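Local coordinates for protein Alpha/beta hydrolase (Pseudomonas aeruginosa PAO1, PDB 4R1D) that probably hydrolyses lipids as a calcium-binding alpha/beta hydrolase effector (Tle4) of the H2 type VI secretion system, held here in complex with Tli4, at residues T60-K65 against E70-P75; W92-R97 against V304-N309; H255-L260 against L324-S329. All blocks are in the same frame, centred on the assembly; numbering follows the deposited sequence.

Interaction 1 (T60-K65 against E70-P75)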
loop_
_atom_site.group_PDB
_atom_site.type_symbol
_atom_site.label_atom_id
_atom_site.label_comp_id
_atom_site.label_asym_id
_atom_site.label_seq_id
_atom_site.Cartn_x
_atom_site.Cartn_y
_atom_site.Cartn_z
ATOM N N THR A 60 2.942 -2.151 -5.526
ATOM C CA THR A 60 4.207 -2.668 -5.012
ATOM C C THR A 60 3.954 -3.733 -3.953
ATOM O O THR A 60 3.131 -3.546 -3.064
ATOM C CB THR A 60 5.079 -1.526 -4.416
ATOM O OG1 THR A 60 5.341 -0.532 -5.427
ATOM C CG2 THR A 60 6.419 -2.054 -3.850
ATOM N N ASN A 61 4.666 -4.847 -4.063
ATOM C CA ASN A 61 4.603 -5.915 -3.060
ATOM C C ASN A 61 5.114 -5.454 -1.711
ATOM O O ASN A 61 6.096 -4.716 -1.651
ATOM C CB ASN A 61 5.456 -7.095 -3.520
ATOM C CG ASN A 61 5.021 -7.642 -4.864
ATOM O OD1 ASN A 61 3.827 -7.749 -5.147
ATOM N ND2 ASN A 61 5.997 -8.000 -5.704
ATOM N N LEU A 62 4.482 -5.914 -0.627
ATOM C CA LEU A 62 4.881 -5.510 0.721
ATOM C C LEU A 62 5.006 -6.716 1.629
ATOM O O LEU A 62 4.284 -7.706 1.475
ATOM C CB LEU A 62 3.840 -4.574 1.353
ATOM C CG LEU A 62 3.429 -3.359 0.526
ATOM C CD1 LEU A 62 2.278 -2.646 1.221
ATOM C CD2 LEU A 62 4.622 -2.420 0.317
ATOM N N ARG A 63 5.911 -6.604 2.587
ATOM C CA ARG A 63 6.043 -7.599 3.629
ATOM C C ARG A 63 6.059 -6.893 4.966
ATOM O O ARG A 63 6.359 -5.703 5.041
ATOM C CB ARG A 63 7.330 -8.403 3.430
ATOM C CG ARG A 63 8.591 -7.555 3.539
ATOM C CD ARG A 63 9.818 -8.361 3.138
ATOM N NE ARG A 63 11.035 -7.566 3.281
ATOM C CZ ARG A 63 12.125 -7.734 2.541
ATOM N NH1 ARG A 63 12.140 -8.651 1.578
ATOM N NH2 ARG A 63 13.184 -6.970 2.743
ATOM N N ASN A 64 5.741 -7.623 6.030
ATOM C CA ASN A 64 5.788 -7.035 7.370
ATOM C C ASN A 64 7.238 -6.661 7.693
ATOM O O ASN A 64 8.149 -7.452 7.481
ATOM C CB ASN A 64 5.210 -8.016 8.408
ATOM C CG ASN A 64 5.261 -7.472 9.834
ATOM O OD1 ASN A 64 6.309 -7.511 10.482
ATOM N ND2 ASN A 64 4.111 -6.985 10.343
ATOM N N LYS A 65 7.452 -5.444 8.176
ATOM C CA LYS A 65 8.792 -4.910 8.371
ATOM C C LYS A 65 9.573 -5.668 9.446
ATOM O O LYS A 65 10.796 -5.835 9.333
ATOM C CB LYS A 65 8.717 -3.413 8.703
ATOM C CG LYS A 65 10.049 -2.709 8.724
ATOM C CD LYS A 65 9.926 -1.291 9.305
ATOM C CE LYS A 65 8.889 -0.477 8.582
ATOM N NZ LYS A 65 8.973 0.992 8.884
ATOM N N GLU A 70 4.938 -12.114 3.829
ATOM C CA GLU A 70 4.250 -11.379 2.762
ATOM C C GLU A 70 2.865 -10.912 3.216
ATOM O O GLU A 70 2.072 -11.717 3.695
ATOM C CB GLU A 70 4.102 -12.272 1.527
ATOM C CG GLU A 70 5.408 -12.709 0.871
ATOM C CD GLU A 70 6.099 -13.867 1.584
ATOM O OE1 GLU A 70 5.517 -14.418 2.541
ATOM O OE2 GLU A 70 7.226 -14.230 1.174
ATOM N N VAL A 71 2.569 -9.621 3.061
ATOM C CA VAL A 71 1.250 -9.096 3.408
ATOM C C VAL A 71 0.538 -8.467 2.212
ATOM O O VAL A 71 -0.633 -8.117 2.305
ATOM C CB VAL A 71 1.330 -8.041 4.536
ATOM C CG1 VAL A 71 1.840 -8.680 5.834
ATOM C CG2 VAL A 71 2.227 -6.905 4.115
ATOM N N TRP A 72 1.245 -8.296 1.100
ATOM C CA TRP A 72 0.629 -7.694 -0.094
ATOM C C TRP A 72 1.363 -8.172 -1.335
ATOM O O TRP A 72 2.551 -7.916 -1.481
ATOM C CB TRP A 72 0.680 -6.168 -0.058
ATOM C CG TRP A 72 -0.150 -5.564 -1.154
ATOM C CD1 TRP A 72 0.292 -4.925 -2.285
ATOM C CD2 TRP A 72 -1.578 -5.580 -1.234
ATOM N NE1 TRP A 72 -0.791 -4.533 -3.061
ATOM C CE2 TRP A 72 -1.946 -4.929 -2.432
ATOM C CE3 TRP A 72 -2.583 -6.081 -0.402
ATOM C CZ2 TRP A 72 -3.278 -4.758 -2.807
ATOM C CZ3 TRP A 72 -3.908 -5.906 -0.775
ATOM C CH2 TRP A 72 -4.245 -5.257 -1.963
ATOM N N ARG A 73 0.648 -8.885 -2.197
ATOM C CA ARG A 73 1.208 -9.388 -3.440
ATOM C C ARG A 73 0.102 -9.579 -4.475
ATOM O O ARG A 73 -0.406 -10.689 -4.698
ATOM C CB ARG A 73 2.007 -10.662 -3.217
ATOM C CG ARG A 73 3.102 -10.839 -4.259
ATOM C CD ARG A 73 3.997 -12.013 -3.934
ATOM N NE ARG A 73 5.107 -11.687 -3.040
ATOM C CZ ARG A 73 6.179 -12.461 -2.934
ATOM N NH1 ARG A 73 6.253 -13.554 -3.683
ATOM N NH2 ARG A 73 7.176 -12.147 -2.118
ATOM N N PRO A 74 -0.274 -8.466 -5.103
ATOM C CA PRO A 74 -1.349 -8.307 -6.084
ATOM C C PRO A 74 -1.076 -9.119 -7.341
ATOM O O PRO A 74 0.079 -9.406 -7.646
ATOM C CB PRO A 74 -1.308 -6.811 -6.394
ATOM C CG PRO A 74 0.112 -6.402 -6.095
ATOM C CD PRO A 74 0.466 -7.215 -4.881
ATOM N N PRO A 75 -2.133 -9.493 -8.071
ATOM C CA PRO A 75 -3.543 -9.159 -7.830
ATOM C C PRO A 75 -4.167 -10.037 -6.759
ATOM O O PRO A 75 -3.760 -11.191 -6.592
ATOM C CB PRO A 75 -4.197 -9.483 -9.175
ATOM C CG PRO A 75 -3.390 -10.628 -9.685
ATOM C CD PRO A 75 -1.966 -10.316 -9.281
HETATM O O HOH W 1 2.755 -8.540 -7.264
#

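Interaction 2 (W92-R97 against V304-N309)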
loop_
_atom_site.group_PDB
_atom_site.type_symbol
_atom_site.label_atom_id
_atom_site.label_comp_id
_atom_site.label_asym_id
_atom_site.label_seq_id
_atom_site.Cartn_x
_atom_site.Cartn_y
_atom_site.Cartn_z
ATOM N N TRP A 92 -2.853 -16.347 0.246
ATOM C CA TRP A 92 -1.913 -16.188 1.351
ATOM C C TRP A 92 -1.826 -14.762 1.883
ATOM O O TRP A 92 -1.670 -14.547 3.085
ATOM C CB TRP A 92 -0.529 -16.614 0.890
ATOM C CG TRP A 92 0.558 -16.408 1.892
ATOM C CD1 TRP A 92 1.599 -15.540 1.790
ATOM C CD2 TRP A 92 0.726 -17.091 3.144
ATOM N NE1 TRP A 92 2.413 -15.640 2.891
ATOM C CE2 TRP A 92 1.898 -16.581 3.741
ATOM C CE3 TRP A 92 -0.002 -18.076 3.818
ATOM C CZ2 TRP A 92 2.368 -17.028 4.976
ATOM C CZ3 TRP A 92 0.462 -18.516 5.050
ATOM C CH2 TRP A 92 1.637 -17.994 5.614
ATOM N N THR A 93 -1.881 -13.785 0.980
ATOM C CA THR A 93 -1.733 -12.399 1.403
ATOM C C THR A 93 -3.055 -11.761 1.820
ATOM O O THR A 93 -3.059 -10.795 2.580
ATOM C CB THR A 93 -1.115 -11.516 0.298
ATOM O OG1 THR A 93 -1.927 -11.586 -0.879
ATOM C CG2 THR A 93 0.305 -11.966 -0.009
ATOM N N TRP A 94 -4.174 -12.286 1.339
ATOM C CA TRP A 94 -5.420 -11.540 1.484
ATOM C C TRP A 94 -6.639 -12.360 1.908
ATOM O O TRP A 94 -7.270 -12.076 2.932
ATOM C CB TRP A 94 -5.704 -10.786 0.175
ATOM C CG TRP A 94 -6.903 -9.907 0.220
ATOM C CD1 TRP A 94 -8.105 -10.139 -0.366
ATOM C CD2 TRP A 94 -7.014 -8.635 0.879
ATOM N NE1 TRP A 94 -8.972 -9.101 -0.108
ATOM C CE2 TRP A 94 -8.321 -8.157 0.640
ATOM C CE3 TRP A 94 -6.136 -7.851 1.629
ATOM C CZ2 TRP A 94 -8.773 -6.939 1.139
ATOM C CZ3 TRP A 94 -6.589 -6.636 2.122
ATOM C CH2 TRP A 94 -7.898 -6.199 1.874
ATOM N N ALA A 95 -6.975 -13.363 1.111
ATOM C CA ALA A 95 -8.199 -14.117 1.308
ATOM C C ALA A 95 -8.324 -14.725 2.705
ATOM O O ALA A 95 -9.417 -14.722 3.273
ATOM C CB ALA A 95 -8.345 -15.191 0.234
ATOM N N TRP A 96 -7.228 -15.238 3.264
ATOM C CA TRP A 96 -7.315 -15.890 4.580
ATOM C C TRP A 96 -7.133 -14.936 5.751
ATOM O O TRP A 96 -7.259 -15.346 6.913
ATOM C CB TRP A 96 -6.324 -17.064 4.705
ATOM C CG TRP A 96 -4.929 -16.726 5.200
ATOM C CD1 TRP A 96 -3.963 -16.029 4.529
ATOM C CD2 TRP A 96 -4.327 -17.136 6.446
ATOM N NE1 TRP A 96 -2.816 -15.958 5.284
ATOM C CE2 TRP A 96 -3.011 -16.636 6.459
ATOM C CE3 TRP A 96 -4.776 -17.876 7.545
ATOM C CZ2 TRP A 96 -2.136 -16.843 7.534
ATOM C CZ3 TRP A 96 -3.902 -18.083 8.619
ATOM C CH2 TRP A 96 -2.602 -17.563 8.604
ATOM N N ARG A 97 -6.837 -13.674 5.443
ATOM C CA ARG A 97 -6.670 -12.650 6.475
ATOM C C ARG A 97 -8.024 -12.089 6.879
ATOM O O ARG A 97 -8.724 -11.518 6.037
ATOM C CB ARG A 97 -5.823 -11.494 5.940
ATOM C CG ARG A 97 -4.485 -11.906 5.319
ATOM C CD ARG A 97 -3.490 -12.303 6.381
ATOM N NE ARG A 97 -2.139 -12.454 5.837
ATOM C CZ ARG A 97 -1.133 -13.016 6.504
ATOM N NH1 ARG A 97 -1.328 -13.468 7.741
ATOM N NH2 ARG A 97 0.074 -13.105 5.944
ATOM N N VAL A 304 -7.346 -5.615 -8.157
ATOM C CA VAL A 304 -6.709 -5.274 -6.898
ATOM C C VAL A 304 -7.702 -4.540 -6.017
ATOM O O VAL A 304 -8.291 -3.543 -6.439
ATOM C CB VAL A 304 -5.468 -4.423 -7.131
ATOM C CG1 VAL A 304 -4.687 -4.292 -5.855
ATOM C CG2 VAL A 304 -4.608 -5.072 -8.207
ATOM N N VAL A 305 -7.896 -5.046 -4.802
ATOM C CA VAL A 305 -8.963 -4.562 -3.937
ATOM C C VAL A 305 -8.511 -4.461 -2.489
ATOM O O VAL A 305 -7.582 -5.147 -2.086
ATOM C CB VAL A 305 -10.200 -5.488 -4.014
ATOM C CG1 VAL A 305 -10.697 -5.608 -5.453
ATOM C CG2 VAL A 305 -9.883 -6.868 -3.443
ATOM N N LEU A 306 -9.172 -3.608 -1.709
ATOM C CA LEU A 306 -8.939 -3.554 -0.271
ATOM C C LEU A 306 -10.192 -3.941 0.515
ATOM O O LEU A 306 -10.268 -3.733 1.721
ATOM C CB LEU A 306 -8.452 -2.167 0.150
ATOM C CG LEU A 306 -7.097 -1.754 -0.419
ATOM C CD1 LEU A 306 -6.752 -0.322 -0.043
ATOM C CD2 LEU A 306 -6.022 -2.709 0.107
ATOM N N GLY A 307 -11.173 -4.508 -0.174
ATOM C CA GLY A 307 -12.362 -4.993 0.500
ATOM C C GLY A 307 -13.575 -5.073 -0.405
ATOM O O GLY A 307 -13.603 -4.470 -1.481
ATOM N N ARG A 308 -14.576 -5.827 0.046
ATOM C CA ARG A 308 -15.777 -6.073 -0.751
ATOM C C ARG A 308 -16.997 -5.334 -0.215
ATOM O O ARG A 308 -18.098 -5.480 -0.746
ATOM C CB ARG A 308 -16.081 -7.563 -0.788
ATOM C CG ARG A 308 -15.014 -8.369 -1.474
ATOM C CD ARG A 308 -14.846 -7.916 -2.905
ATOM N NE ARG A 308 -13.928 -8.793 -3.616
ATOM C CZ ARG A 308 -13.503 -8.582 -4.852
ATOM N NH1 ARG A 308 -13.916 -7.514 -5.524
ATOM N NH2 ARG A 308 -12.665 -9.443 -5.410
ATOM N N ASN A 309 -16.803 -4.567 0.844
ATOM C CA ASN A 309 -17.843 -3.666 1.336
ATOM C C ASN A 309 -17.200 -2.474 2.029
ATOM O O ASN A 309 -15.959 -2.387 2.155
ATOM C CB ASN A 309 -18.859 -4.389 2.248
ATOM C CG ASN A 309 -18.215 -5.025 3.469
ATOM O OD1 ASN A 309 -17.297 -4.472 4.060
ATOM N ND2 ASN A 309 -18.711 -6.199 3.861
#

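Interaction 3 (H255-L260 against L324-S329)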
loop_
_atom_site.group_PDB
_atom_site.type_symbol
_atom_site.label_atom_id
_atom_site.label_comp_id
_atom_site.label_asym_id
_atom_site.label_seq_id
_atom_site.Cartn_x
_atom_site.Cartn_y
_atom_site.Cartn_z
ATOM N N HIS A 255 3.545 5.335 -13.244
ATOM C CA HIS A 255 2.175 4.862 -13.452
ATOM C C HIS A 255 1.272 5.359 -12.329
ATOM O O HIS A 255 1.612 5.254 -11.147
ATOM C CB HIS A 255 2.160 3.337 -13.487
ATOM C CG HIS A 255 0.813 2.733 -13.733
ATOM N ND1 HIS A 255 0.112 2.908 -14.911
ATOM C CD2 HIS A 255 0.042 1.947 -12.952
ATOM C CE1 HIS A 255 -1.030 2.245 -14.841
ATOM N NE2 HIS A 255 -1.092 1.646 -13.669
ATOM N N SER A 256 0.128 5.918 -12.691
ATOM C CA SER A 256 -0.907 6.158 -11.684
ATOM C C SER A 256 -0.382 7.047 -10.544
ATOM O O SER A 256 0.256 8.073 -10.786
ATOM C CB SER A 256 -1.392 4.798 -11.147
ATOM O OG SER A 256 -2.461 4.930 -10.216
ATOM N N MET A 257 -0.643 6.666 -9.292
ATOM C CA MET A 257 -0.230 7.494 -8.157
ATOM C C MET A 257 1.285 7.650 -8.050
ATOM O O MET A 257 1.783 8.514 -7.325
ATOM C CB MET A 257 -0.798 6.948 -6.852
ATOM C CG MET A 257 -2.236 7.366 -6.625
ATOM S SD MET A 257 -2.827 6.802 -5.025
ATOM C CE MET A 257 -1.275 6.784 -4.096
ATOM N N GLY A 258 2.019 6.815 -8.774
ATOM C CA GLY A 258 3.462 6.977 -8.838
ATOM C C GLY A 258 3.821 8.360 -9.369
ATOM O O GLY A 258 4.918 8.862 -9.144
ATOM N N GLY A 259 2.885 8.984 -10.079
ATOM C CA GLY A 259 3.093 10.328 -10.580
ATOM C C GLY A 259 3.068 11.382 -9.482
ATOM O O GLY A 259 3.696 12.435 -9.593
ATOM N N LEU A 260 2.309 11.115 -8.431
ATOM C CA LEU A 260 2.292 12.022 -7.291
ATOM C C LEU A 260 3.601 11.888 -6.500
ATOM O O LEU A 260 4.156 12.886 -6.013
ATOM C CB LEU A 260 1.076 11.759 -6.403
ATOM C CG LEU A 260 -0.282 12.258 -6.930
ATOM C CD1 LEU A 260 -0.698 11.549 -8.185
ATOM C CD2 LEU A 260 -1.347 12.070 -5.846
ATOM N N LEU A 324 -5.484 7.567 1.157
ATOM C CA LEU A 324 -6.380 8.713 1.278
ATOM C C LEU A 324 -5.962 9.851 0.369
ATOM O O LEU A 324 -6.790 10.675 -0.018
ATOM C CB LEU A 324 -6.411 9.234 2.720
ATOM C CG LEU A 324 -7.328 8.458 3.656
ATOM C CD1 LEU A 324 -7.146 8.943 5.090
ATOM C CD2 LEU A 324 -8.793 8.565 3.214
ATOM N N GLU A 325 -4.674 9.911 0.042
ATOM C CA GLU A 325 -4.172 10.982 -0.814
ATOM C C GLU A 325 -4.721 10.903 -2.238
ATOM O O GLU A 325 -4.580 11.843 -3.011
ATOM C CB GLU A 325 -2.642 11.032 -0.805
ATOM C CG GLU A 325 -2.084 11.748 0.422
ATOM C CD GLU A 325 -0.615 11.458 0.668
ATOM O OE1 GLU A 325 0.021 10.826 -0.201
ATOM O OE2 GLU A 325 -0.108 11.866 1.737
ATOM N N LEU A 326 -5.358 9.786 -2.575
ATOM C CA LEU A 326 -6.043 9.666 -3.857
ATOM C C LEU A 326 -7.362 10.446 -3.868
ATOM O O LEU A 326 -7.967 10.638 -4.921
ATOM C CB LEU A 326 -6.317 8.193 -4.170
ATOM C CG LEU A 326 -7.153 7.861 -5.412
ATOM C CD1 LEU A 326 -6.418 8.319 -6.674
ATOM C CD2 LEU A 326 -7.483 6.374 -5.489
ATOM N N ALA A 327 -7.819 10.883 -2.699
ATOM C CA ALA A 327 -9.104 11.585 -2.623
ATOM C C ALA A 327 -9.048 12.876 -3.443
ATOM O O ALA A 327 -7.996 13.501 -3.532
ATOM C CB ALA A 327 -9.442 11.882 -1.187
ATOM N N PRO A 328 -10.179 13.267 -4.073
ATOM C CA PRO A 328 -10.163 14.520 -4.841
ATOM C C PRO A 328 -9.673 15.722 -4.016
ATOM O O PRO A 328 -10.046 15.879 -2.853
ATOM C CB PRO A 328 -11.634 14.703 -5.253
ATOM C CG PRO A 328 -12.137 13.291 -5.406
ATOM C CD PRO A 328 -11.435 12.517 -4.253
ATOM N N SER A 329 -8.839 16.559 -4.623
ATOM C CA SER A 329 -8.330 17.760 -3.969
ATOM C C SER A 329 -9.360 18.883 -4.062
ATOM O O SER A 329 -10.440 18.691 -4.620
ATOM C CB SER A 329 -7.050 18.208 -4.655
ATOM O OG SER A 329 -7.326 18.611 -5.989
#

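Interaction 1 (T60-K65 against E70-P75)
Leu62 and Trp72 face each other as an antiparallel hydrogen-bonded pair, with both side chains on one face of the sheet. Leu62 N donates to Trp72 O at 2.9 Å. In return Leu62 O accepts two bonds from one face of its carbonyl plane, from Val71 N at 3.0 Å and from Trp72 N at 3.1 Å. The bond from Val71 is straighter, 162° at the hydrogen against 139° for Trp72.

The Trp72 side chain starts at CB, 3.8 Å from Leu62 CB. Its CG lies opposite the backbone N (chi1 -170°), which carries the indole past Leu62 toward Thr60. Trp72 CD1 lies 3.3 Å from Thr60 O, which sits at the ring edge near its plane. Trp72 NE1 donates to Met58 O. The six-membered end of the indole packs on Val304. Trp211 meets the indole edge-to-face. The Trp72 NE1 bond and the Trp211 contact both limit how the indole can turn.

Asn61 OD1 lies 3.3 Å from Arg73 CG and 3.4 Å from Pro74 CD. Asn61 ND2 donates to Gly137 O, and a water donates to both Asn61 OD1 and Pro74 O; together they set the turn of the amide. Arg63 pairs with Glu112, Glu70 with Arg177 of the Uncharacterized protein chain, and Arg73 with Asp114. The Arg73-Glu70 ion pair is long and rests on charge alone.

Val71 and Trp72 both lie opposite Leu62, and the register slips by one before Arg63 meets Glu70. This is a classic beta bulge in a short beta hairpin, whose strand 62-64 also pairs with strand 111-113.

Interaction 2 (W92-R97 against V304-N309)
Trp94 brings the six-membered end of its indole up to the backbone of Val305, Leu306 and Gly307. With chi1 at -176°, the indole is swung away from the backbone N and reaches out from the helix to the loop. Val305 O sits over one face, 3.9 Å from Trp94 CZ2 and offset toward the rim. Leu306 O approaches differently. At the edge, in the ring plane, Leu306 O lies 3.4 Å from Trp94 CH2. Leu306 C is equally close to Trp94 CZ2, at 3.4 Å.

The loop side chains add little. The Val305 and Trp94 side chains cross at about a right angle, with Val305 CG2 4.1 Å from Trp94 NE1. Leu306 CD2 reaches Trp94 CH2 at 4.3 Å. No hydrogen bond joins the two segments. The Val305 carbonyl instead accepts from Asn76 ND2. At phi 156° and psi 163° a side chain on Gly307 would jam against Leu306 O, which calls for glycine.

Arg102 of helix 99-105 makes a cation-pi contact with Trp94 and donates through NH2 to its backbone O. Ile316 of helix 310-317 also packs on the indole, while Leu306 touches Trp72 of strand 70-72. The indole thus lies where helix 84-95, helix 99-105 and the loop leading into helix 310-317 come together.

Interaction 3 (H255-L260 against L324-S329)
Met257 and Leu326 meet through Met257 SD and Leu326 CB, 3.9 Å apart, with their side chains crossing at about a right angle. Met257 lies in a sharp strand-turn-helix, between strand 250-255 and helix 258-267, that matches the nucleophile elbow of the alpha/beta hydrolase fold. Met257 was modelled in two conformers, so this sulfur contact holds for one of them and is less certain than the rest. In that conformer CG lies opposite the carbonyl carbon (chi1 -81°), and the chain bends at the last torsion. The second touch is looser: Leu260 CD2 lies 4.3 Å from Glu325 O. No hydrogen bond crosses between the segments.

The next shell sets these groups in place. Glu325 O accepts from His415 NE2 of helix 400-421. The Glu325 carboxylate turns to other partners. OE2 bonds Ser214 OG and OE1 bonds Asn215 N, at the start of helix 215-238. Leu326 shares a backbone bond with Ser287. Met257 also rests on Ile57.

The turn that carries Met257, from His255 to Gly258, is type II'. Ser256 sits at its tip with a positive phi of 58°, as is usual for the nucleophile of this fold, and Ser256 would be that residue by analogy. Its OG bonds His535 NE2, a pairing consistent with a catalytic serine and histidine. Gly258 and Gly259 have no side chains to crowd His255 O and Ser256 O.

Each segment is braced by its own turn. Gly258 N donates to His255 O at 2.9 Å. Across the contact, the type I turn from Leu324 to Ala327 is closed by Ala327 N, which donates to Leu324 O at 2.9 Å.

Interactions 1 and 2 are neighbours, with centres about 12 Å apart. They touch directly: Trp72 CH2 lies 3.3 Å from Val305 O. Strand 70-72 of interaction 1 is followed in the chain by helix 84-95 of interaction 2. Interaction 3 stands apart: its centre is about 19 Å from that of interaction 1 and about 21 Å from that of interaction 2. Interaction 1 is local and closes first. Interactions 2 and 3 interleave along the sequence and tie distant segments together. None lies at the calcium site. Interactions 1 and 2 form one continuous patch beside the partner chain. Interaction 3 lies at the putative catalytic elbow, and the partner chain does not touch its two segments.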